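Local coordinates for 455aa long hypothetical phospho-sugar mutase (Sulfolobus tokodaii, PDB 2F7L), which interconverts glucosamine 6-phosphate and glucosamine 1-phosphate, and the galactosamine counterparts, as a magnesium-dependent phosphohexose mutase on the route to UDP-N-acetylhexosamines, at residues S287-E292 with K410-D415; F416-R421 with N442-E447; K391-Y396 with V401-I406. All coordinates share one frame; numbering follows the deposited sequence.

Contact 1: S287-E292 with K410-D415; sequences SSSLVE and KIIGKD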
loop_
_atom_site.group_PDB
_atom_site.type_symbol
_atom_site.label_atom_id
_atom_site.label_comp_id
_atom_site.label_asym_id
_atom_site.label_seq_id
_atom_site.Cartn_x
_atom_site.Cartn_y
_atom_site.Cartn_z
ATOM N N SER A 287 7.536 2.690 -10.552
ATOM C CA SER A 287 7.982 4.006 -10.086
ATOM C C SER A 287 8.785 4.772 -11.148
ATOM O O SER A 287 9.542 4.178 -11.935
ATOM C CB SER A 287 8.844 3.844 -8.828
ATOM O OG SER A 287 8.058 3.771 -7.660
ATOM N N SER A 288 8.618 6.094 -11.151
ATOM C CA SER A 288 9.319 6.964 -12.089
ATOM C C SER A 288 10.805 6.918 -11.835
ATOM O O SER A 288 11.213 6.813 -10.692
ATOM C CB SER A 288 8.852 8.402 -11.921
ATOM O OG SER A 288 9.775 9.309 -12.502
ATOM N N SER A 289 11.614 7.006 -12.891
ATOM C CA SER A 289 13.078 6.973 -12.747
ATOM C C SER A 289 13.560 8.242 -12.043
ATOM O O SER A 289 14.696 8.328 -11.567
ATOM C CB SER A 289 13.760 6.819 -14.114
ATOM O OG SER A 289 13.415 7.876 -14.982
ATOM N N LEU A 290 12.670 9.221 -11.989
ATOM C CA LEU A 290 12.914 10.477 -11.300
ATOM C C LEU A 290 13.536 10.186 -9.914
ATOM O O LEU A 290 14.387 10.936 -9.417
ATOM C CB LEU A 290 11.566 11.198 -11.170
ATOM C CG LEU A 290 11.056 12.066 -10.024
ATOM C CD1 LEU A 290 9.595 12.320 -10.347
ATOM C CD2 LEU A 290 11.162 11.399 -8.658
ATOM N N VAL A 291 13.103 9.086 -9.304
ATOM C CA VAL A 291 13.601 8.677 -8.005
ATOM C C VAL A 291 15.133 8.550 -8.022
ATOM O O VAL A 291 15.811 9.005 -7.090
ATOM C CB VAL A 291 12.953 7.332 -7.565
ATOM C CG1 VAL A 291 13.274 6.244 -8.573
ATOM C CG2 VAL A 291 13.450 6.925 -6.170
ATOM N N GLU A 292 15.687 7.942 -9.072
ATOM C CA GLU A 292 17.145 7.801 -9.160
ATOM C C GLU A 292 17.812 9.154 -9.281
ATOM O O GLU A 292 18.805 9.437 -8.613
ATOM C CB GLU A 292 17.560 6.978 -10.371
ATOM C CG GLU A 292 17.326 5.508 -10.250
ATOM C CD GLU A 292 17.977 4.748 -11.386
ATOM O OE1 GLU A 292 17.859 5.198 -12.552
ATOM O OE2 GLU A 292 18.603 3.699 -11.113
ATOM N N LYS A 410 11.363 -2.724 -18.084
ATOM C CA LYS A 410 11.495 -1.308 -17.793
ATOM C C LYS A 410 12.764 -0.823 -18.437
ATOM O O LYS A 410 13.820 -1.451 -18.303
ATOM C CB LYS A 410 11.601 -1.043 -16.291
ATOM C CG LYS A 410 11.595 0.438 -15.962
ATOM C CD LYS A 410 12.201 0.707 -14.610
ATOM C CE LYS A 410 12.107 2.181 -14.239
ATOM N NZ LYS A 410 10.701 2.618 -13.984
ATOM N N ILE A 411 12.660 0.286 -19.149
ATOM C CA ILE A 411 13.827 0.848 -19.767
ATOM C C ILE A 411 14.033 2.254 -19.286
ATOM O O ILE A 411 13.116 3.063 -19.278
ATOM C CB ILE A 411 13.726 0.804 -21.276
ATOM C CG1 ILE A 411 13.948 -0.641 -21.711
ATOM C CG2 ILE A 411 14.738 1.758 -21.909
ATOM C CD1 ILE A 411 14.557 -0.772 -23.031
ATOM N N ILE A 412 15.251 2.532 -18.860
ATOM C CA ILE A 412 15.573 3.854 -18.370
ATOM C C ILE A 412 16.650 4.521 -19.203
ATOM O O ILE A 412 17.740 3.970 -19.398
ATOM C CB ILE A 412 16.046 3.806 -16.926
ATOM C CG1 ILE A 412 15.007 3.065 -16.080
ATOM C CG2 ILE A 412 16.280 5.217 -16.431
ATOM C CD1 ILE A 412 15.523 2.648 -14.732
ATOM N N GLY A 413 16.316 5.711 -19.691
ATOM C CA GLY A 413 17.224 6.500 -20.500
ATOM C C GLY A 413 17.265 7.923 -19.971
ATOM O O GLY A 413 16.521 8.274 -19.056
ATOM N N LYS A 414 18.126 8.751 -20.548
ATOM C CA LYS A 414 18.252 10.129 -20.112
ATOM C C LYS A 414 16.918 10.868 -20.247
ATOM O O LYS A 414 16.393 11.044 -21.354
ATOM C CB LYS A 414 19.320 10.827 -20.942
ATOM C CG LYS A 414 19.902 12.045 -20.285
ATOM C CD LYS A 414 21.030 11.667 -19.327
ATOM C CE LYS A 414 21.702 12.914 -18.743
ATOM N NZ LYS A 414 22.971 12.577 -18.053
ATOM N N ASP A 415 16.360 11.285 -19.121
ATOM C CA ASP A 415 15.106 12.015 -19.136
ATOM C C ASP A 415 13.888 11.302 -19.700
ATOM O O ASP A 415 13.007 11.947 -20.261
ATOM C CB ASP A 415 15.282 13.335 -19.886
ATOM C CG ASP A 415 16.252 14.259 -19.194
ATOM O OD1 ASP A 415 16.285 14.237 -17.947
ATOM O OD2 ASP A 415 16.968 15.011 -19.882
#
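Lys410 and Ile412, on strand 409-413 of the C-terminal domain, reach across to Ser287 and Ser289 in the loop leading into helix 290-296 of the third alpha/beta/alpha domain, and to Glu292 in that helix, so this is an interface between two domains of the phosphohexose mutase fold. The lysine runs lengthwise toward the loop: CG lies anti to the backbone N (chi1 -174°), the chain stays stretched through CD and CE, and a bend at chi4 turns the ammonium onto a main-chain carbonyl. Lys410 NZ donates to Ser287 O at 2.8 Å, meeting it almost head-on, with a C=O...N angle of 167°. The same nitrogen also bonds Val285 O, and the ammonium has Trp304 as a cation-pi partner. A methionine in its place would probably leave the carbonyls of Ser287 and Val285 without their shared donor and untie the strand from the loop before the helix.

Ile412, two residues on, packs its CG2 3.8 Å from Ser289 CB, with Glu292 OE1 also near. Its CD1 lies 4.1 Å from Glu292 OE1, the isoleucine and glutamate side chains crossing at a slant. The other carboxylate oxygen of Glu292 forms a salt bridge with Lys402 on the neighbouring strand. Behind this surface the turn is held by a capping bond, Leu290 N to Ser288 OG, 2.9 Å long.

Contact 2: F416-R421 with N442-E447; sequences FWFLVR and NNLVNE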
loop_
_atom_site.group_PDB
_atom_site.type_symbol
_atom_site.label_atom_id
_atom_site.label_comp_id
_atom_site.label_asym_id
_atom_site.label_seq_id
_atom_site.Cartn_x
_atom_site.Cartn_y
_atom_site.Cartn_z
ATOM N N PHE A 416 13.824 9.984 -19.557
ATOM C CA PHE A 416 12.660 9.231 -20.037
ATOM C C PHE A 416 12.795 7.806 -19.560
ATOM O O PHE A 416 13.904 7.334 -19.311
ATOM C CB PHE A 416 12.575 9.236 -21.576
ATOM C CG PHE A 416 13.308 8.089 -22.240
ATOM C CD1 PHE A 416 12.715 6.829 -22.344
ATOM C CD2 PHE A 416 14.612 8.249 -22.706
ATOM C CE1 PHE A 416 13.407 5.749 -22.892
ATOM C CE2 PHE A 416 15.313 7.171 -23.259
ATOM C CZ PHE A 416 14.710 5.920 -23.351
ATOM N N TRP A 417 11.668 7.123 -19.417
ATOM C CA TRP A 417 11.686 5.719 -19.020
ATOM C C TRP A 417 10.325 5.142 -19.358
ATOM O O TRP A 417 9.373 5.885 -19.600
ATOM C CB TRP A 417 11.950 5.554 -17.516
ATOM C CG TRP A 417 10.850 6.115 -16.668
ATOM C CD1 TRP A 417 10.685 7.411 -16.306
ATOM C CD2 TRP A 417 9.731 5.404 -16.138
ATOM N NE1 TRP A 417 9.535 7.563 -15.585
ATOM C CE2 TRP A 417 8.923 6.345 -15.465
ATOM C CE3 TRP A 417 9.324 4.067 -16.172
ATOM C CZ2 TRP A 417 7.722 5.995 -14.822
ATOM C CZ3 TRP A 417 8.125 3.712 -15.537
ATOM C CH2 TRP A 417 7.340 4.676 -14.871
ATOM N N PHE A 418 10.242 3.820 -19.410
ATOM C CA PHE A 418 8.967 3.175 -19.661
ATOM C C PHE A 418 8.945 1.777 -19.054
ATOM O O PHE A 418 9.994 1.208 -18.707
ATOM C CB PHE A 418 8.623 3.131 -21.162
ATOM C CG PHE A 418 9.503 2.222 -21.990
ATOM C CD1 PHE A 418 10.574 2.739 -22.720
ATOM C CD2 PHE A 418 9.237 0.860 -22.074
ATOM C CE1 PHE A 418 11.373 1.912 -23.528
ATOM C CE2 PHE A 418 10.027 0.024 -22.877
ATOM C CZ PHE A 418 11.102 0.556 -23.609
ATOM N N LEU A 419 7.727 1.262 -18.884
ATOM C CA LEU A 419 7.483 -0.067 -18.344
ATOM C C LEU A 419 6.371 -0.721 -19.155
ATOM O O LEU A 419 5.280 -0.159 -19.305
ATOM C CB LEU A 419 7.056 0.009 -16.869
ATOM C CG LEU A 419 6.648 -1.326 -16.222
ATOM C CD1 LEU A 419 7.788 -2.306 -16.345
ATOM C CD2 LEU A 419 6.284 -1.141 -14.764
ATOM N N VAL A 420 6.661 -1.889 -19.706
ATOM C CA VAL A 420 5.664 -2.644 -20.456
ATOM C C VAL A 420 5.497 -3.901 -19.617
ATOM O O VAL A 420 6.408 -4.743 -19.547
ATOM C CB VAL A 420 6.153 -3.036 -21.858
ATOM C CG1 VAL A 420 5.035 -3.715 -22.613
ATOM C CG2 VAL A 420 6.618 -1.818 -22.607
ATOM N N ARG A 421 4.334 -4.023 -18.977
ATOM C CA ARG A 421 4.071 -5.150 -18.092
ATOM C C ARG A 421 2.741 -5.829 -18.341
ATOM O O ARG A 421 1.738 -5.175 -18.547
ATOM C CB ARG A 421 4.150 -4.673 -16.628
ATOM C CG ARG A 421 4.116 -5.788 -15.578
ATOM C CD ARG A 421 4.283 -5.228 -14.170
ATOM N NE ARG A 421 3.039 -5.302 -13.429
ATOM C CZ ARG A 421 2.473 -6.438 -13.040
ATOM N NH1 ARG A 421 3.053 -7.601 -13.315
ATOM N NH2 ARG A 421 1.310 -6.419 -12.413
ATOM N N ASN A 442 4.790 10.571 -25.336
ATOM C CA ASN A 442 3.629 10.163 -26.096
ATOM C C ASN A 442 4.083 9.303 -27.267
ATOM O O ASN A 442 3.514 8.255 -27.565
ATOM C CB ASN A 442 2.899 11.385 -26.609
ATOM C CG ASN A 442 1.578 11.032 -27.211
ATOM O OD1 ASN A 442 0.669 10.597 -26.499
ATOM N ND2 ASN A 442 1.453 11.191 -28.533
ATOM N N ASN A 443 5.125 9.778 -27.930
ATOM C CA ASN A 443 5.718 9.085 -29.057
ATOM C C ASN A 443 6.131 7.678 -28.615
ATOM O O ASN A 443 5.817 6.677 -29.276
ATOM C CB ASN A 443 6.938 9.871 -29.533
ATOM C CG ASN A 443 7.858 9.041 -30.391
ATOM O OD1 ASN A 443 7.518 8.687 -31.521
ATOM N ND2 ASN A 443 9.031 8.705 -29.852
ATOM N N LEU A 444 6.840 7.612 -27.489
ATOM C CA LEU A 444 7.295 6.339 -26.919
ATOM C C LEU A 444 6.174 5.326 -26.820
ATOM O O LEU A 444 6.283 4.188 -27.303
ATOM C CB LEU A 444 7.854 6.551 -25.517
ATOM C CG LEU A 444 9.325 6.928 -25.433
ATOM C CD1 LEU A 444 9.694 7.270 -24.001
ATOM C CD2 LEU A 444 10.150 5.779 -25.971
ATOM N N VAL A 445 5.098 5.753 -26.171
ATOM C CA VAL A 445 3.947 4.904 -25.978
ATOM C C VAL A 445 3.464 4.364 -27.308
ATOM O O VAL A 445 3.201 3.161 -27.439
ATOM C CB VAL A 445 2.827 5.680 -25.277
ATOM C CG1 VAL A 445 1.574 4.801 -25.126
ATOM C CG2 VAL A 445 3.326 6.156 -23.919
ATOM N N ASN A 446 3.369 5.248 -28.299
ATOM C CA ASN A 446 2.912 4.851 -29.621
ATOM C C ASN A 446 3.741 3.742 -30.224
ATOM O O ASN A 446 3.191 2.743 -30.694
ATOM C CB ASN A 446 2.896 6.049 -30.549
ATOM C CG ASN A 446 1.850 7.048 -30.151
ATOM O OD1 ASN A 446 0.716 6.672 -29.838
ATOM N ND2 ASN A 446 2.213 8.330 -30.155
ATOM N N GLU A 447 5.060 3.921 -30.214
ATOM C CA GLU A 447 5.960 2.901 -30.750
ATOM C C GLU A 447 5.705 1.576 -30.027
ATOM O O GLU A 447 5.432 0.543 -30.642
ATOM C CB GLU A 447 7.427 3.319 -30.556
ATOM C CG GLU A 447 7.926 4.400 -31.502
ATOM C CD GLU A 447 7.446 4.162 -32.930
ATOM O OE1 GLU A 447 6.319 4.607 -33.252
ATOM O OE2 GLU A 447 8.177 3.518 -33.727
#
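Leu444 is the residue of 442-447 that meets the strand, turning one methyl toward each of Phe416 and Phe418. Ahead of it, Asn442 and Asn443 open this part of helix 438-452, and their carbonyls take up the backbone N-H groups of Asn446 and Glu447 in regular helical bonds. Leu444 itself points at the strand, with CG anti to its carbonyl carbon and beside the backbone N (chi1 -87°), which carries both methyls out from the helix. CD1 goes to the first ring: Leu444 CD1 lies 3.5 Å from Phe416 CD1, and the two side chains cross at about a right angle. CD2 takes the other ring more loosely, with Leu444 CD2 4.5 Å from Phe418 CD1. Both methyls approach their rings obliquely, and the junction is purely apolar.

After Leu444, Val445 turns from the strand. Asn446 and Glu447 continue the helix, and the Glu447 carboxylate forms a salt bridge with Lys450 one turn further on. Tyr396 of helix 385-396 lies beside this leucine, touching Leu444 and Glu447 and standing edge-to-face with the Phe418 ring.

The two phenylalanines alternate with Trp417, whose side chain leaves from the reverse face of the strand. One face of the antiparallel sheet is thus packed against helices 385-396 and 438-452, the layered alpha/beta arrangement of the C-terminal domain of phosphohexose mutases.

Contact 3: K391-Y396 with V401-I406; sequences KILEVY and VKAITI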
loop_
_atom_site.group_PDB
_atom_site.type_symbol
_atom_site.label_atom_id
_atom_site.label_comp_id
_atom_site.label_asym_id
_atom_site.label_seq_id
_atom_site.Cartn_x
_atom_site.Cartn_y
_atom_site.Cartn_z
ATOM N N LYS A 391 11.327 -8.480 -28.076
ATOM C CA LYS A 391 11.398 -7.439 -29.094
ATOM C C LYS A 391 11.778 -6.069 -28.556
ATOM O O LYS A 391 12.882 -5.584 -28.802
ATOM C CB LYS A 391 10.053 -7.344 -29.817
ATOM C CG LYS A 391 10.121 -7.392 -31.338
ATOM C CD LYS A 391 10.383 -6.030 -31.966
ATOM C CE LYS A 391 10.096 -6.087 -33.481
ATOM N NZ LYS A 391 9.917 -4.762 -34.171
ATOM N N ILE A 392 10.859 -5.442 -27.825
ATOM C CA ILE A 392 11.116 -4.113 -27.274
ATOM C C ILE A 392 12.462 -4.069 -26.627
ATOM O O ILE A 392 13.145 -3.050 -26.653
ATOM C CB ILE A 392 10.046 -3.664 -26.246
ATOM C CG1 ILE A 392 9.538 -4.849 -25.437
ATOM C CG2 ILE A 392 8.888 -3.011 -26.978
ATOM C CD1 ILE A 392 8.135 -4.627 -24.858
ATOM N N LEU A 393 12.852 -5.200 -26.064
ATOM C CA LEU A 393 14.133 -5.292 -25.410
ATOM C C LEU A 393 15.236 -5.104 -26.443
ATOM O O LEU A 393 16.053 -4.184 -26.338
ATOM C CB LEU A 393 14.254 -6.647 -24.734
ATOM C CG LEU A 393 15.015 -6.691 -23.416
ATOM C CD1 LEU A 393 15.064 -5.304 -22.775
ATOM C CD2 LEU A 393 14.338 -7.719 -22.511
ATOM N N GLU A 394 15.239 -5.955 -27.463
ATOM C CA GLU A 394 16.263 -5.871 -28.491
ATOM C C GLU A 394 16.061 -4.744 -29.484
ATOM O O GLU A 394 16.620 -4.766 -30.573
ATOM C CB GLU A 394 16.391 -7.197 -29.240
ATOM C CG GLU A 394 15.249 -7.503 -30.189
ATOM C CD GLU A 394 15.377 -8.893 -30.798
ATOM O OE1 GLU A 394 16.432 -9.163 -31.424
ATOM O OE2 GLU A 394 14.431 -9.709 -30.652
ATOM N N VAL A 395 15.251 -3.765 -29.117
ATOM C CA VAL A 395 15.060 -2.621 -29.985
ATOM C C VAL A 395 15.262 -1.366 -29.165
ATOM O O VAL A 395 15.624 -0.323 -29.703
ATOM C CB VAL A 395 13.654 -2.596 -30.686
ATOM C CG1 VAL A 395 12.571 -3.033 -29.747
ATOM C CG2 VAL A 395 13.349 -1.198 -31.187
ATOM N N TYR A 396 15.045 -1.461 -27.855
ATOM C CA TYR A 396 15.236 -0.286 -27.011
ATOM C C TYR A 396 16.473 -0.344 -26.123
ATOM O O TYR A 396 16.980 0.697 -25.686
ATOM C CB TYR A 396 13.984 0.011 -26.191
ATOM C CG TYR A 396 12.918 0.695 -27.012
ATOM C CD1 TYR A 396 11.891 -0.036 -27.620
ATOM C CD2 TYR A 396 12.957 2.072 -27.219
ATOM C CE1 TYR A 396 10.930 0.593 -28.411
ATOM C CE2 TYR A 396 12.007 2.707 -28.011
ATOM C CZ TYR A 396 10.998 1.966 -28.603
ATOM O OH TYR A 396 10.080 2.605 -29.402
ATOM N N VAL A 401 21.095 3.426 -22.560
ATOM C CA VAL A 401 20.134 3.235 -21.482
ATOM C C VAL A 401 20.444 1.975 -20.656
ATOM O O VAL A 401 21.519 1.379 -20.789
ATOM C CB VAL A 401 18.705 3.123 -22.066
ATOM C CG1 VAL A 401 18.486 4.224 -23.077
ATOM C CG2 VAL A 401 18.495 1.757 -22.715
ATOM N N LYS A 402 19.503 1.594 -19.790
ATOM C CA LYS A 402 19.647 0.396 -18.967
ATOM C C LYS A 402 18.308 -0.330 -18.825
ATOM O O LYS A 402 17.254 0.285 -18.673
ATOM C CB LYS A 402 20.225 0.744 -17.598
ATOM C CG LYS A 402 19.276 1.275 -16.573
ATOM C CD LYS A 402 20.094 1.546 -15.331
ATOM C CE LYS A 402 19.253 1.757 -14.094
ATOM N NZ LYS A 402 20.164 1.981 -12.935
ATOM N N ALA A 403 18.356 -1.649 -18.889
ATOM C CA ALA A 403 17.141 -2.420 -18.813
ATOM C C ALA A 403 16.947 -3.213 -17.528
ATOM O O ALA A 403 17.908 -3.726 -16.934
ATOM C CB ALA A 403 17.060 -3.349 -20.006
ATOM N N ILE A 404 15.681 -3.312 -17.120
ATOM C CA ILE A 404 15.305 -4.047 -15.926
ATOM C C ILE A 404 14.157 -4.966 -16.268
ATOM O O ILE A 404 13.047 -4.519 -16.534
ATOM C CB ILE A 404 14.901 -3.089 -14.802
ATOM C CG1 ILE A 404 16.038 -2.089 -14.586
ATOM C CG2 ILE A 404 14.621 -3.867 -13.531
ATOM C CD1 ILE A 404 15.759 -1.022 -13.570
ATOM N N THR A 405 14.424 -6.261 -16.272
ATOM C CA THR A 405 13.384 -7.210 -16.612
ATOM C C THR A 405 12.931 -8.067 -15.439
ATOM O O THR A 405 12.442 -9.185 -15.636
ATOM C CB THR A 405 13.829 -8.136 -17.756
ATOM O OG1 THR A 405 14.940 -8.915 -17.324
ATOM C CG2 THR A 405 14.223 -7.332 -18.969
ATOM N N ILE A 406 13.073 -7.547 -14.223
ATOM C CA ILE A 406 12.647 -8.299 -13.045
ATOM C C ILE A 406 11.113 -8.481 -13.031
ATOM O O ILE A 406 10.582 -9.311 -12.299
ATOM C CB ILE A 406 13.086 -7.584 -11.736
ATOM C CG1 ILE A 406 12.712 -8.431 -10.517
ATOM C CG2 ILE A 406 12.413 -6.230 -11.620
ATOM C CD1 ILE A 406 13.622 -9.616 -10.260
#
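Leu393 carries the apolar part of this contact, dividing its two methyls between two residues of 401-406. Leu393 CD1 rests 3.9 Å from Ala403 CB, while Leu393 CD2 comes within 3.6 Å of Thr405 CG2. The leucine and threonine side chains cross at about a right angle. In Thr405, CG2 stands beside the backbone N and anti to the carbonyl carbon, which turns the methyl rather than the hydroxyl to the leucine.

The pairing lies near the outer margin of the C-terminal domain: helix 385-396 runs into a short connection and the chain returns as strand 402-404, an outermost strand of the five-stranded antiparallel sheet. It is a local helix-to-edge-strand packing at the surface, away from the annotated active-site residues.

The other meeting is of a methyl with the backbone, near the helix end. Val401 CG2 sits 3.5 Å from Tyr396 O, a van der Waals approach to the carbonyl oxygen. The Tyr396 ring leads away from 401-406, and its CB packs on Ile411 of the adjoining strand, while the backbone N of Tyr396 is bound to Ile392 O at 2.8 Å.

Overall arrangement
All three contacts meet at the five-stranded antiparallel sheet of the C-terminal domain, their centres only about 11 to 13 Å apart. Strands 402-404, 409-413 and 416-422 lie side by side in it and follow one another in the chain. Contact 3 joins residues close in sequence and falls within the long span bridged by contact 1, while contact 2 comes after both. Tyr396 of contact 3 touches Phe418 and Leu444 of contact 2, so the two share one apolar layer. Contact 1 alone leaves the domain, and strand 402-404 also borders that interface. One sheet thus carries helices 385-396 and 438-452 on one face and the third alpha/beta/alpha domain on the other.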